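Long-range contacts in aldose-aldose oxidoreductase (Caulobacter crescentus, PDB 5A04), which probably couples the oxidation of one aldose to the reduction of another, using a bound nicotinamide cofactor as the hydride carrier: residues Thr159-Ile165 with Tyr243-Arg249; Glu222-Phe227 with Ile327-Ala331; Ser266-Gln270 with Asn291-Ala295. All coordinates share one frame; numbering follows the deposited sequence.

Interaction 1: Thr159-Ile165 with Tyr243-Arg249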
loop_
_atom_site.group_PDB
_atom_site.type_symbol
_atom_site.label_atom_id
_atom_site.label_comp_id
_atom_site.label_asym_id
_atom_site.label_seq_id
_atom_site.Cartn_x
_atom_site.Cartn_y
_atom_site.Cartn_z
ATOM N N THR A 159 4.312 0.714 -1.985
ATOM C CA THR A 159 4.689 0.350 -3.345
ATOM C C THR A 159 4.163 -1.035 -3.708
ATOM O O THR A 159 4.269 -1.997 -2.928
ATOM C CB THR A 159 6.242 0.441 -3.540
ATOM O OG1 THR A 159 6.598 0.019 -4.862
ATOM C CG2 THR A 159 7.011 -0.424 -2.508
ATOM N N ASP A 160 3.555 -1.111 -4.890
ATOM C CA ASP A 160 2.895 -2.315 -5.374
ATOM C C ASP A 160 3.465 -2.695 -6.732
ATOM O O ASP A 160 3.491 -1.862 -7.639
ATOM C CB ASP A 160 1.384 -2.097 -5.531
ATOM C CG ASP A 160 0.722 -1.571 -4.278
ATOM O OD1 ASP A 160 1.201 -1.872 -3.162
ATOM O OD2 ASP A 160 -0.299 -0.854 -4.416
ATOM N N HIS A 161 3.919 -3.935 -6.871
ATOM C CA HIS A 161 4.367 -4.441 -8.164
ATOM C C HIS A 161 3.811 -5.831 -8.412
ATOM O O HIS A 161 3.949 -6.732 -7.579
ATOM C CB HIS A 161 5.900 -4.471 -8.258
ATOM C CG HIS A 161 6.517 -3.124 -8.483
ATOM N ND1 HIS A 161 6.797 -2.251 -7.449
ATOM C CD2 HIS A 161 6.894 -2.495 -9.618
ATOM C CE1 HIS A 161 7.323 -1.147 -7.943
ATOM N NE2 HIS A 161 7.400 -1.270 -9.256
ATOM N N GLY A 162 3.206 -6.015 -9.580
ATOM C CA GLY A 162 2.651 -7.303 -9.928
ATOM C C GLY A 162 2.159 -7.296 -11.355
ATOM O O GLY A 162 1.934 -6.227 -11.942
ATOM N N PHE A 163 2.023 -8.476 -11.935
ATOM C CA PHE A 163 1.320 -8.598 -13.206
ATOM C C PHE A 163 0.617 -9.942 -13.233
ATOM O O PHE A 163 0.943 -10.842 -12.466
ATOM C CB PHE A 163 2.257 -8.422 -14.412
ATOM C CG PHE A 163 3.252 -9.542 -14.609
ATOM C CD1 PHE A 163 4.453 -9.556 -13.914
ATOM C CD2 PHE A 163 3.002 -10.551 -15.535
ATOM C CE1 PHE A 163 5.375 -10.576 -14.120
ATOM C CE2 PHE A 163 3.918 -11.579 -15.742
ATOM C CZ PHE A 163 5.102 -11.585 -15.035
ATOM N N THR A 164 -0.379 -10.062 -14.095
ATOM C CA THR A 164 -1.134 -11.295 -14.189
ATOM C C THR A 164 -0.391 -12.254 -15.089
ATOM O O THR A 164 -0.514 -12.187 -16.308
ATOM C CB THR A 164 -2.548 -11.032 -14.733
ATOM O OG1 THR A 164 -2.453 -10.181 -15.882
ATOM C CG2 THR A 164 -3.374 -10.321 -13.690
ATOM N N ILE A 165 0.402 -13.138 -14.492
ATOM C CA ILE A 165 1.247 -14.024 -15.278
ATOM C C ILE A 165 0.386 -15.077 -15.993
ATOM O O ILE A 165 -0.694 -15.428 -15.523
ATOM C CB ILE A 165 2.329 -14.682 -14.379
ATOM C CG1 ILE A 165 3.465 -15.265 -15.235
ATOM C CG2 ILE A 165 1.709 -15.690 -13.414
ATOM C CD1 ILE A 165 4.711 -15.616 -14.417
ATOM N N TYR A 243 1.444 -12.103 -8.627
ATOM C CA TYR A 243 1.386 -12.691 -9.957
ATOM C C TYR A 243 -0.067 -12.812 -10.442
ATOM O O TYR A 243 -0.328 -13.437 -11.472
ATOM C CB TYR A 243 2.050 -14.073 -9.957
ATOM C CG TYR A 243 3.500 -14.137 -10.423
ATOM C CD1 TYR A 243 4.079 -13.114 -11.162
ATOM C CD2 TYR A 243 4.279 -15.258 -10.141
ATOM C CE1 TYR A 243 5.396 -13.206 -11.608
ATOM C CE2 TYR A 243 5.587 -15.361 -10.582
ATOM C CZ TYR A 243 6.147 -14.339 -11.311
ATOM O OH TYR A 243 7.448 -14.471 -11.744
ATOM N N SER A 244 -1.013 -12.259 -9.689
ATOM C CA SER A 244 -2.433 -12.386 -10.043
ATOM C C SER A 244 -3.160 -11.040 -10.143
ATOM O O SER A 244 -4.371 -11.009 -10.352
ATOM C CB SER A 244 -3.163 -13.301 -9.043
ATOM O OG SER A 244 -3.078 -12.815 -7.706
ATOM N N VAL A 245 -2.435 -9.936 -9.996
ATOM C CA VAL A 245 -2.998 -8.606 -10.274
ATOM C C VAL A 245 -1.972 -7.758 -11.000
ATOM O O VAL A 245 -0.781 -8.046 -10.956
ATOM C CB VAL A 245 -3.438 -7.848 -8.995
ATOM C CG1 VAL A 245 -4.521 -8.600 -8.250
ATOM C CG2 VAL A 245 -2.246 -7.569 -8.084
ATOM N N ASN A 246 -2.431 -6.698 -11.658
ATOM C CA ASN A 246 -1.512 -5.749 -12.280
ATOM C C ASN A 246 -1.361 -4.473 -11.458
ATOM O O ASN A 246 -2.341 -3.794 -11.148
ATOM C CB ASN A 246 -1.981 -5.395 -13.693
ATOM C CG ASN A 246 -1.968 -6.592 -14.616
ATOM O OD1 ASN A 246 -0.907 -7.146 -14.914
ATOM N ND2 ASN A 246 -3.148 -6.999 -15.072
ATOM N N CYS A 247 -0.123 -4.149 -11.109
ATOM C CA CYS A 247 0.170 -2.923 -10.400
ATOM C C CYS A 247 1.622 -2.567 -10.591
ATOM O O CYS A 247 2.474 -3.439 -10.737
ATOM C CB CYS A 247 -0.135 -3.050 -8.907
ATOM S SG CYS A 247 0.516 -4.570 -8.126
ATOM N N ASN A 248 1.903 -1.279 -10.564
ATOM C CA ASN A 248 3.270 -0.830 -10.737
ATOM C C ASN A 248 3.350 0.595 -10.284
ATOM O O ASN A 248 3.080 1.512 -11.056
ATOM C CB ASN A 248 3.720 -0.952 -12.199
ATOM C CG ASN A 248 5.221 -0.727 -12.360
ATOM O OD1 ASN A 248 5.758 0.268 -11.893
ATOM N ND2 ASN A 248 5.904 -1.681 -12.977
ATOM N N ARG A 249 3.721 0.800 -9.029
ATOM C CA ARG A 249 3.621 2.146 -8.487
ATOM C C ARG A 249 4.348 2.283 -7.176
ATOM O O ARG A 249 4.601 1.297 -6.483
ATOM C CB ARG A 249 2.144 2.514 -8.284
ATOM C CG ARG A 249 1.428 1.623 -7.254
ATOM C CD ARG A 249 -0.061 1.968 -7.175
ATOM N NE ARG A 249 -0.683 1.376 -5.990
ATOM C CZ ARG A 249 -1.661 1.948 -5.294
ATOM N NH1 ARG A 249 -2.154 3.124 -5.668
ATOM N NH2 ARG A 249 -2.154 1.334 -4.221
HETATM O O HOH W 1 -0.177 -8.082 -17.447
HETATM O O HOH W 2 -4.378 -8.719 -17.456
#

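Interaction 2: Glu222-Phe227 with Ile327-Ala331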
loop_
_atom_site.group_PDB
_atom_site.type_symbol
_atom_site.label_atom_id
_atom_site.label_comp_id
_atom_site.label_asym_id
_atom_site.label_seq_id
_atom_site.Cartn_x
_atom_site.Cartn_y
_atom_site.Cartn_z
ATOM N N GLU A 222 5.270 -18.884 -5.365
ATOM C CA GLU A 222 4.204 -18.106 -4.731
ATOM C C GLU A 222 3.589 -17.082 -5.674
ATOM O O GLU A 222 4.245 -16.566 -6.586
ATOM C CB GLU A 222 4.712 -17.411 -3.453
ATOM C CG GLU A 222 5.517 -16.118 -3.638
ATOM C CD GLU A 222 6.947 -16.324 -4.129
ATOM O OE1 GLU A 222 7.435 -17.482 -4.188
ATOM O OE2 GLU A 222 7.603 -15.301 -4.453
ATOM N N ASP A 223 2.317 -16.792 -5.423
ATOM C CA ASP A 223 1.582 -15.778 -6.167
ATOM C C ASP A 223 1.737 -14.437 -5.459
ATOM O O ASP A 223 2.513 -13.593 -5.904
ATOM C CB ASP A 223 0.110 -16.184 -6.289
ATOM C CG ASP A 223 -0.767 -15.069 -6.841
ATOM O OD1 ASP A 223 -0.231 -14.087 -7.390
ATOM O OD2 ASP A 223 -2.000 -15.202 -6.734
ATOM N N ILE A 224 1.002 -14.240 -4.370
ATOM C CA ILE A 224 1.106 -13.001 -3.599
ATOM C C ILE A 224 2.015 -13.178 -2.389
ATOM O O ILE A 224 1.872 -14.136 -1.630
ATOM C CB ILE A 224 -0.277 -12.502 -3.116
ATOM C CG1 ILE A 224 -1.128 -12.058 -4.310
ATOM C CG2 ILE A 224 -0.114 -11.333 -2.147
ATOM C CD1 ILE A 224 -2.584 -11.713 -3.935
ATOM N N ILE A 225 2.964 -12.270 -2.219
ATOM C CA ILE A 225 3.655 -12.181 -0.933
ATOM C C ILE A 225 3.913 -10.703 -0.639
ATOM O O ILE A 225 4.758 -10.042 -1.248
ATOM C CB ILE A 225 4.956 -13.052 -0.885
ATOM C CG1 ILE A 225 5.596 -12.974 0.507
ATOM C CG2 ILE A 225 5.962 -12.686 -2.007
ATOM C CD1 ILE A 225 6.700 -14.028 0.721
ATOM N N ASN A 226 3.110 -10.174 0.279
ATOM C CA ASN A 226 3.179 -8.766 0.643
ATOM C C ASN A 226 4.047 -8.634 1.865
ATOM O O ASN A 226 4.052 -9.525 2.722
ATOM C CB ASN A 226 1.778 -8.207 0.908
ATOM C CG ASN A 226 0.874 -8.340 -0.301
ATOM O OD1 ASN A 226 1.350 -8.398 -1.448
ATOM N ND2 ASN A 226 -0.437 -8.383 -0.060
ATOM N N PHE A 227 4.790 -7.544 1.963
ATOM C CA PHE A 227 5.722 -7.429 3.072
ATOM C C PHE A 227 5.806 -6.018 3.610
ATOM O O PHE A 227 5.452 -5.038 2.935
ATOM C CB PHE A 227 7.120 -7.953 2.677
ATOM C CG PHE A 227 7.669 -7.386 1.387
ATOM C CD1 PHE A 227 7.283 -7.909 0.150
ATOM C CD2 PHE A 227 8.617 -6.367 1.417
ATOM C CE1 PHE A 227 7.817 -7.383 -1.051
ATOM C CE2 PHE A 227 9.159 -5.856 0.229
ATOM C CZ PHE A 227 8.754 -6.362 -0.999
ATOM N N ILE A 327 12.045 -11.975 3.923
ATOM C CA ILE A 327 10.617 -11.909 3.584
ATOM C C ILE A 327 10.027 -13.323 3.511
ATOM O O ILE A 327 8.975 -13.598 4.089
ATOM C CB ILE A 327 10.378 -11.159 2.246
ATOM C CG1 ILE A 327 10.770 -9.686 2.402
ATOM C CG2 ILE A 327 8.903 -11.307 1.786
ATOM C CD1 ILE A 327 11.044 -8.972 1.053
ATOM N N TYR A 328 10.707 -14.226 2.814
ATOM C CA TYR A 328 10.210 -15.585 2.712
ATOM C C TYR A 328 10.145 -16.229 4.107
ATOM O O TYR A 328 9.184 -16.932 4.432
ATOM C CB TYR A 328 11.094 -16.397 1.768
ATOM C CG TYR A 328 10.828 -16.176 0.289
ATOM C CD1 TYR A 328 9.532 -16.151 -0.216
ATOM C CD2 TYR A 328 11.881 -16.054 -0.605
ATOM C CE1 TYR A 328 9.295 -15.978 -1.585
ATOM C CE2 TYR A 328 11.663 -15.877 -1.956
ATOM C CZ TYR A 328 10.370 -15.849 -2.445
ATOM O OH TYR A 328 10.171 -15.697 -3.799
ATOM N N ARG A 329 11.143 -15.951 4.937
ATOM C CA ARG A 329 11.177 -16.534 6.278
ATOM C C ARG A 329 10.066 -15.957 7.153
ATOM O O ARG A 329 9.417 -16.690 7.902
ATOM C CB ARG A 329 12.532 -16.310 6.941
ATOM C CG ARG A 329 12.622 -16.878 8.358
ATOM C CD ARG A 329 14.065 -16.868 8.850
ATOM N NE ARG A 329 14.951 -17.525 7.883
ATOM C CZ ARG A 329 15.257 -18.825 7.882
ATOM N NH1 ARG A 329 14.761 -19.631 8.810
ATOM N NH2 ARG A 329 16.070 -19.319 6.952
ATOM N N ALA A 330 9.829 -14.652 7.031
ATOM C CA ALA A 330 8.797 -13.998 7.833
ATOM C C ALA A 330 7.421 -14.554 7.524
ATOM O O ALA A 330 6.607 -14.718 8.430
ATOM C CB ALA A 330 8.817 -12.474 7.611
ATOM N N ALA A 331 7.162 -14.843 6.251
ATOM C CA ALA A 331 5.872 -15.418 5.854
ATOM C C ALA A 331 5.761 -16.876 6.293
ATOM O O ALA A 331 4.695 -17.336 6.709
ATOM C CB ALA A 331 5.677 -15.304 4.345
#

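Interaction 3: Ser266-Gln270 with Asn291-Ala295. With NDP (NADPH dihydro-nicotinamide-adenine-dinucleotide phosphate), chain G.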
loop_
_atom_site.group_PDB
_atom_site.type_symbol
_atom_site.label_atom_id
_atom_site.label_comp_id
_atom_site.label_asym_id
_atom_site.label_seq_id
_atom_site.Cartn_x
_atom_site.Cartn_y
_atom_site.Cartn_z
ATOM N N SER A 266 7.934 0.755 -15.171
ATOM C CA SER A 266 7.607 0.186 -16.472
ATOM C C SER A 266 8.656 0.572 -17.517
ATOM O O SER A 266 9.525 1.397 -17.250
ATOM C CB SER A 266 6.231 0.666 -16.896
ATOM O OG SER A 266 6.161 2.072 -16.772
ATOM N N TYR A 267 8.583 -0.028 -18.700
ATOM C CA TYR A 267 9.547 0.283 -19.765
ATOM C C TYR A 267 9.381 1.727 -20.248
ATOM O O TYR A 267 10.350 2.398 -20.613
ATOM C CB TYR A 267 9.387 -0.692 -20.942
ATOM C CG TYR A 267 9.592 -2.163 -20.612
ATOM C CD1 TYR A 267 10.432 -2.567 -19.573
ATOM C CD2 TYR A 267 8.956 -3.154 -21.356
ATOM C CE1 TYR A 267 10.622 -3.912 -19.287
ATOM C CE2 TYR A 267 9.140 -4.504 -21.069
ATOM C CZ TYR A 267 9.971 -4.874 -20.030
ATOM O OH TYR A 267 10.160 -6.209 -19.737
ATOM N N GLN A 268 8.134 2.192 -20.264
ATOM C CA GLN A 268 7.822 3.573 -20.587
ATOM C C GLN A 268 6.500 3.964 -19.929
ATOM O O GLN A 268 5.834 3.134 -19.305
ATOM C CB GLN A 268 7.732 3.765 -22.106
ATOM C CG GLN A 268 6.800 2.766 -22.785
ATOM C CD GLN A 268 6.828 2.872 -24.309
ATOM O OE1 GLN A 268 7.502 3.736 -24.876
ATOM N NE2 GLN A 268 6.095 1.988 -24.974
ATOM N N GLY A 269 6.122 5.223 -20.074
ATOM C CA GLY A 269 4.796 5.655 -19.654
ATOM C C GLY A 269 4.685 6.178 -18.234
ATOM O O GLY A 269 3.578 6.492 -17.777
ATOM N N GLN A 270 5.821 6.290 -17.546
ATOM C CA GLN A 270 5.865 6.868 -16.193
ATOM C C GLN A 270 5.090 8.184 -16.079
ATOM O O GLN A 270 5.180 9.052 -16.952
ATOM C CB GLN A 270 7.314 7.118 -15.760
ATOM C CG GLN A 270 8.008 5.916 -15.112
ATOM C CD GLN A 270 8.520 4.894 -16.116
ATOM O OE1 GLN A 270 8.284 5.001 -17.328
ATOM N NE2 GLN A 270 9.249 3.899 -15.614
ATOM N N ASN A 291 17.371 7.247 -22.719
ATOM C CA ASN A 291 16.406 6.354 -22.087
ATOM C C ASN A 291 17.077 5.453 -21.052
ATOM O O ASN A 291 18.298 5.258 -21.081
ATOM C CB ASN A 291 15.703 5.509 -23.150
ATOM C CG ASN A 291 16.641 4.498 -23.798
ATOM O OD1 ASN A 291 16.878 3.427 -23.246
ATOM N ND2 ASN A 291 17.188 4.840 -24.971
ATOM N N GLN A 292 16.272 4.893 -20.153
ATOM C CA GLN A 292 16.817 4.115 -19.034
ATOM C C GLN A 292 17.663 2.907 -19.471
ATOM O O GLN A 292 18.587 2.512 -18.756
ATOM C CB GLN A 292 15.679 3.637 -18.118
ATOM C CG GLN A 292 14.653 2.720 -18.792
ATOM C CD GLN A 292 13.501 2.345 -17.866
ATOM O OE1 GLN A 292 13.721 1.980 -16.706
ATOM N NE2 GLN A 292 12.264 2.449 -18.369
ATOM N N PHE A 293 17.349 2.309 -20.618
ATOM C CA PHE A 293 18.053 1.101 -21.052
ATOM C C PHE A 293 19.446 1.451 -21.559
ATOM O O PHE A 293 20.443 0.882 -21.117
ATOM C CB PHE A 293 17.244 0.364 -22.129
ATOM C CG PHE A 293 15.826 0.112 -21.723
ATOM C CD1 PHE A 293 15.508 -0.927 -20.860
ATOM C CD2 PHE A 293 14.813 0.937 -22.174
ATOM C CE1 PHE A 293 14.195 -1.137 -20.467
ATOM C CE2 PHE A 293 13.495 0.727 -21.787
ATOM C CZ PHE A 293 13.190 -0.311 -20.930
ATOM N N SER A 294 19.511 2.398 -22.491
ATOM C CA SER A 294 20.796 2.866 -22.998
ATOM C C SER A 294 21.640 3.471 -21.888
ATOM O O SER A 294 22.863 3.312 -21.867
ATOM C CB SER A 294 20.578 3.907 -24.103
ATOM O OG SER A 294 19.721 3.370 -25.099
ATOM N N ALA A 295 20.989 4.189 -20.978
ATOM C CA ALA A 295 21.694 4.750 -19.825
ATOM C C ALA A 295 22.290 3.656 -18.927
ATOM O O ALA A 295 23.393 3.802 -18.395
ATOM C CB ALA A 295 20.754 5.634 -19.018
HETATM P PA NDP G . 12.799 -15.386 -21.689
HETATM O O1A NDP G . 12.269 -16.721 -21.297
HETATM O O2A NDP G . 11.978 -14.519 -22.603
HETATM O O5B NDP G . 14.296 -15.536 -22.353
HETATM C C5B NDP G . 15.083 -16.347 -21.527
HETATM C C4B NDP G . 16.238 -16.821 -22.420
HETATM O O4B NDP G . 17.280 -17.406 -21.636
HETATM C C3B NDP G . 15.733 -17.914 -23.390
HETATM O O3B NDP G . 15.193 -17.357 -24.547
HETATM C C2B NDP G . 17.056 -18.592 -23.766
HETATM O O2B NDP G . 17.730 -17.918 -24.658
HETATM C C1B NDP G . 17.868 -18.433 -22.409
HETATM N N9A NDP G . 17.909 -19.677 -21.635
HETATM C C8A NDP G . 19.043 -20.394 -21.267
HETATM N N7A NDP G . 18.756 -21.516 -20.578
HETATM C C5A NDP G . 17.361 -21.526 -20.496
HETATM C C6A NDP G . 16.457 -22.425 -19.900
HETATM N N6A NDP G . 16.921 -23.545 -19.246
HETATM N N1A NDP G . 15.105 -22.219 -19.950
HETATM C C2A NDP G . 14.716 -21.072 -20.622
HETATM N N3A NDP G . 15.451 -20.131 -21.225
HETATM C C4A NDP G . 16.804 -20.385 -21.153
HETATM O O3 NDP G . 12.969 -14.670 -20.201
HETATM P PN NDP G . 13.055 -13.044 -20.182
HETATM O O1N NDP G . 14.012 -12.496 -21.161
HETATM O O2N NDP G . 11.743 -12.390 -19.811
HETATM O O5D NDP G . 13.880 -12.857 -18.640
HETATM C C5D NDP G . 15.207 -13.306 -18.665
HETATM C C4D NDP G . 15.949 -12.588 -17.503
HETATM O O4D NDP G . 15.770 -11.147 -17.664
HETATM C C3D NDP G . 15.321 -12.941 -16.103
HETATM O O3D NDP G . 16.353 -12.961 -15.100
HETATM C C2D NDP G . 14.386 -11.771 -15.830
HETATM O O2D NDP G . 14.259 -11.496 -14.446
HETATM C C1D NDP G . 15.190 -10.603 -16.501
HETATM N N1N NDP G . 14.276 -9.551 -16.953
HETATM C C2N NDP G . 14.493 -8.235 -16.577
HETATM C C3N NDP G . 13.646 -7.264 -17.029
HETATM C C7N NDP G . 13.868 -5.875 -16.631
HETATM O O7N NDP G . 13.040 -4.978 -16.873
HETATM N N7N NDP G . 15.047 -5.542 -15.970
HETATM C C4N NDP G . 12.487 -7.561 -17.916
HETATM C C5N NDP G . 12.319 -8.989 -18.222
HETATM C C6N NDP G . 13.176 -9.902 -17.767
HETATM P P2B NDP G . 18.538 -18.803 -25.896
HETATM O O1X NDP G . 19.345 -19.770 -25.060
HETATM O O2X NDP G . 17.347 -19.365 -26.609
HETATM O O3X NDP G . 19.323 -17.709 -26.617
#

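Interaction 1: Thr159-Ile165 with Tyr243-Arg249
D160 and R249 run side by side because D160 places CG anti to its own carbonyl carbon (chi1 -54°) while the R249 chain stays extended from CG to NE. R249 then takes D160 OD2 side-on: NE at 2.8 Å comes from above the carboxylate plane, whereas NH2 at 2.9 Å meets the oxygen nearly along the C-O axis. On the backbone, R249 O accepts from D160 N and, at 2.9 Å, from T159 OG1, one from each face of its carbonyl. Two residues, N248 and R249, stand opposite the single D160, a classic beta bulge in the antiparallel pairing of strands 156-162 and 247-254. Beyond the G162-C247 pair the links are mixed: N246 OD1 accepts from T164 N at 3.1 Å, I165 N donates to Y243 O, and water 2 joins N246 ND2 to T164 OG1. I165 CD1 sits over the Y243 ring face, 3.8 Å from its centroid, and the Y243 edge turns toward the face of F163, the planes 76° apart. F163 also touches glucose. R249 NH1 lies close to R249 and R251 of the second subunit, so D160 probably offsets positive charge at the dimer interface.

Interaction 2: Glu222-Phe227 with Ile327-Ala331
E222 and Y328 meet first, at the turn leading into strand 224-230. The E222 chain bends at chi2 (-75°), which brings its carboxylate to the edge of the Y328 ring, the two planes 79° apart. Y328 OH donates to E222 OE2 at 2.7 Å from the syn side, somewhat out of the carboxylate plane. The L183 amide is hydrogen-bonded to the same oxygen and the G181 amide to OE1, so the buried carboxylate is gripped by three donors and joins the start of helix 182-198 to helix 314-333. Further along, I225 extends CG1 anti to its backbone N and sends CD1 among three helix residues: 3.7 Å from I327 CG2, 3.7 Å from Y328 CD1 and 4.0 Å from A331 CB. Here the helix lies across the strand, the short segments crossing at 99° with axes 9.3 Å apart. This is helix-on-sheet packing in the C-terminal alpha/beta domain, and L183 of helix 182-198 touches I225, I327 and Y328 on the same side. N226 turns away from the helix and its side chain packs on N238 of the second subunit, as I224 does on R155 of that subunit; the second chain thus lies against the face turned from helix 314-333. At F227 the ring lies flat beneath I327, whose CD1 stands over its centre in a CH-pi contact, 3.6 Å from the centroid. I327 CG2, the other branch, leans on F227 CB at 3.9 Å, which leaves I327 straddling the base and the face of the phenyl group.

Interaction 3: Ser266-Gln270 with Asn291-Ala295
Q292 NE2 donates to S266 O at 3.1 Å, in the carbonyl plane and on a lone pair, with an N-H...O angle of 159°. The same nitrogen makes a second, weak bond to Y267 O at 2.9 Å, so one amide spans two successive carbonyls of the loop. S266 O also takes Q270 NE2 at 3.0 Å, which folds the loop back on itself, while S266 OG donates to Q268 O. Q292 OE1 accepts from R132, a residue of both the glucose and the cofactor pocket. Replacing Q292 by an alanine would probably cost Y267 O its weak bond, leave S266 O to Q270 among donors of the two segments, and take from R132 one partner, letting the loop shift more easily. Helix 292-306 starts at N291, the N-cap, whose OD1 receives S294 N at 2.9 Å and, weakly, F293 N. Farther out, with CG anti to its carbonyl carbon (chi1 -52°), F293 brings CZ to 3.8 Å from Y267 CD1, the two rings oblique to each other. Y17 and I21 of helix 16-22 touch both side chains. Y267 runs on to the cofactor, its OH 3.2 Å from C4N of NADPH and its ring edge facing the carboxamide O7N. It also touches glucose, consistent with a loop lining the site where sugar meets C4N, the hydride-carrying carbon in Rossmann-fold oxidoreductases.

From the N terminus, 159-165 opens interaction 1 at the end of strand 156-162, and 222-227 opens interaction 2 before 243-249 closes the first loop; the two contacts therefore cross. They also touch: D223 probably bonds Y243 N and S244 OG, and both reach the second subunit. Interaction 3, in series with interaction 1, then opens at 266-270 and closes at 291-295, a short loop entirely within the span of interaction 2, which ends only at 327-331 on the last long helix. Interaction 1 pairs two strands of the mixed sheet and interaction 2 lays helix 314-333 on it, while interaction 3, about 28 Å from interaction 2 between centres, faces the Rossmann fold and its cofactor.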